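Local coordinates for protein beta subunit of photoactivated adenylyl cyclase (Beggiatoa sp. PS, PDB 5M27) that probably makes cyclic AMP from ATP in response to blue light sensed by a flavin-binding domain joined to its cyclase domain, at residues I156-I161 with D274-A279. Numbering follows the deposited sequence.
With CA (calcium ion), chain L.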
loop_
_atom_site.group_PDB
_atom_site.type_symbol
_atom_site.label_atom_id
_atom_site.label_comp_id
_atom_site.label_asym_id
_atom_site.label_seq_id
_atom_site.Cartn_x
_atom_site.Cartn_y
_atom_site.Cartn_z
ATOM N N ILE B 156 17.248 -3.629 9.209
ATOM C CA ILE B 156 16.233 -4.260 8.371
ATOM C C ILE B 156 16.013 -5.699 8.842
ATOM O O ILE B 156 16.976 -6.434 9.095
ATOM C CB ILE B 156 16.625 -4.201 6.888
ATOM C CG1 ILE B 156 16.908 -2.737 6.496
ATOM C CG2 ILE B 156 15.521 -4.858 6.002
ATOM C CD1 ILE B 156 15.724 -1.791 6.764
ATOM N N PHE B 157 14.750 -6.087 8.953
ATOM C CA PHE B 157 14.326 -7.425 9.379
ATOM C C PHE B 157 13.639 -8.080 8.198
ATOM O O PHE B 157 12.752 -7.467 7.580
ATOM C CB PHE B 157 13.375 -7.314 10.580
ATOM C CG PHE B 157 12.651 -8.607 10.981
ATOM C CD1 PHE B 157 11.562 -9.093 10.247
ATOM C CD2 PHE B 157 12.960 -9.231 12.189
ATOM C CE1 PHE B 157 10.892 -10.248 10.640
ATOM C CE2 PHE B 157 12.262 -10.410 12.605
ATOM C CZ PHE B 157 11.239 -10.903 11.827
ATOM N N PHE B 158 14.059 -9.308 7.874
ATOM C CA PHE B 158 13.386 -10.148 6.888
ATOM C C PHE B 158 13.169 -11.537 7.473
ATOM O O PHE B 158 14.109 -12.142 8.003
ATOM C CB PHE B 158 14.197 -10.283 5.598
ATOM C CG PHE B 158 13.729 -9.396 4.501
ATOM C CD1 PHE B 158 12.562 -9.667 3.847
ATOM C CD2 PHE B 158 14.474 -8.287 4.116
ATOM C CE1 PHE B 158 12.111 -8.845 2.838
ATOM C CE2 PHE B 158 14.038 -7.463 3.093
ATOM C CZ PHE B 158 12.852 -7.750 2.456
ATOM N N SER B 159 11.952 -12.055 7.347
ATOM C CA SER B 159 11.653 -13.429 7.734
ATOM C C SER B 159 10.704 -14.042 6.718
ATOM O O SER B 159 9.929 -13.330 6.062
ATOM C CB SER B 159 11.035 -13.530 9.150
ATOM O OG SER B 159 9.691 -13.078 9.202
ATOM N N ASP B 160 10.771 -15.365 6.571
ATOM C CA ASP B 160 9.783 -16.024 5.727
ATOM C C ASP B 160 9.644 -17.482 6.148
ATOM O O ASP B 160 10.417 -18.005 6.954
ATOM C CB ASP B 160 10.120 -15.874 4.231
ATOM C CG ASP B 160 11.012 -16.970 3.696
ATOM O OD1 ASP B 160 11.889 -17.434 4.433
ATOM O OD2 ASP B 160 10.860 -17.355 2.514
ATOM N N ILE B 161 8.648 -18.130 5.571
ATOM C CA ILE B 161 8.240 -19.460 6.005
ATOM C C ILE B 161 9.129 -20.497 5.329
ATOM O O ILE B 161 9.372 -20.418 4.123
ATOM C CB ILE B 161 6.757 -19.681 5.681
ATOM C CG1 ILE B 161 5.914 -18.666 6.477
ATOM C CG2 ILE B 161 6.340 -21.127 5.970
ATOM C CD1 ILE B 161 4.416 -18.699 6.137
ATOM N N ASP B 274 21.151 -0.855 0.222
ATOM C CA ASP B 274 21.810 -2.161 0.232
ATOM C C ASP B 274 21.332 -3.042 1.364
ATOM O O ASP B 274 21.269 -4.267 1.216
ATOM C CB ASP B 274 23.312 -1.983 0.398
ATOM C CG ASP B 274 23.993 -1.649 -0.863
ATOM O OD1 ASP B 274 24.207 -2.592 -1.654
ATOM O OD2 ASP B 274 24.329 -0.455 -1.042
ATOM N N ALA B 275 21.061 -2.450 2.529
ATOM C CA ALA B 275 20.750 -3.270 3.688
ATOM C C ALA B 275 19.507 -4.109 3.445
ATOM O O ALA B 275 19.384 -5.203 3.995
ATOM C CB ALA B 275 20.598 -2.399 4.930
ATOM N N VAL B 276 18.590 -3.621 2.608
ATOM C CA VAL B 276 17.353 -4.353 2.353
ATOM C C VAL B 276 17.670 -5.707 1.742
ATOM O O VAL B 276 17.249 -6.749 2.251
ATOM C CB VAL B 276 16.421 -3.533 1.444
ATOM C CG1 VAL B 276 15.183 -4.348 1.076
ATOM C CG2 VAL B 276 16.031 -2.211 2.124
ATOM N N ASN B 277 18.443 -5.709 0.652
ATOM C CA ASN B 277 18.736 -6.963 -0.031
ATOM C C ASN B 277 19.610 -7.870 0.825
ATOM O O ASN B 277 19.433 -9.087 0.796
ATOM C CB ASN B 277 19.399 -6.692 -1.384
ATOM C CG ASN B 277 19.808 -7.971 -2.099
ATOM O OD1 ASN B 277 18.956 -8.801 -2.453
ATOM N ND2 ASN B 277 21.113 -8.147 -2.304
ATOM N N VAL B 278 20.544 -7.307 1.609
ATOM C CA VAL B 278 21.401 -8.161 2.432
ATOM C C VAL B 278 20.568 -8.930 3.450
ATOM O O VAL B 278 20.779 -10.126 3.667
ATOM C CB VAL B 278 22.506 -7.335 3.124
ATOM C CG1 VAL B 278 23.277 -8.218 4.105
ATOM C CG2 VAL B 278 23.448 -6.706 2.095
ATOM N N ALA B 279 19.604 -8.255 4.086
ATOM C CA ALA B 279 18.790 -8.906 5.100
ATOM C C ALA B 279 17.958 -10.020 4.481
ATOM O O ALA B 279 17.859 -11.122 5.036
ATOM C CB ALA B 279 17.902 -7.862 5.794
HETATM CA CA CA L . 9.521 -19.407 1.739
HETATM O O HOH W 1 8.372 -18.388 -0.417
#
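The carbonyl oxygen of A275, the helix residue whose CB meets CG1 of I156, takes two hydrogen bonds: one from A279 N at 3.1 Å, the other with the hydroxyl of S252. This exemplifies a helix laid on a sheet, with alanines A275 and A279 letting the large I156 and F158 come close. The axes of the short segments come within 7.7 Å at an angle of 29°. A279 CB sits 3.8 Å from I156 CG2. With CG1 anti to its carbonyl carbon (chi1 -55°), I156 straddles the helix surface, CG1 reaching A275 and CG2 reaching A279. F158 offers its ring edge: A279 CB lies 3.8 Å from CD2, and V276 CG1 lies 3.9 Å from CE2. That CE2 also comes obliquely within 3.4 Å of V276 O. Shortening F158 to an alanine is likely to strip V276 CG1 and A279 CB of their aromatic partner and open a gap beside M207. Farther along, D160 OD2 and I161 O each bind the calcium ion at 2.6 Å, with a water and D204, consistent with the metal site of class III cyclases. Strand 150-161 lies between strands 205-211 and 247-258, its F157 and S159 packing on helix 173-193 while I156 and F158 meet helix 274-285.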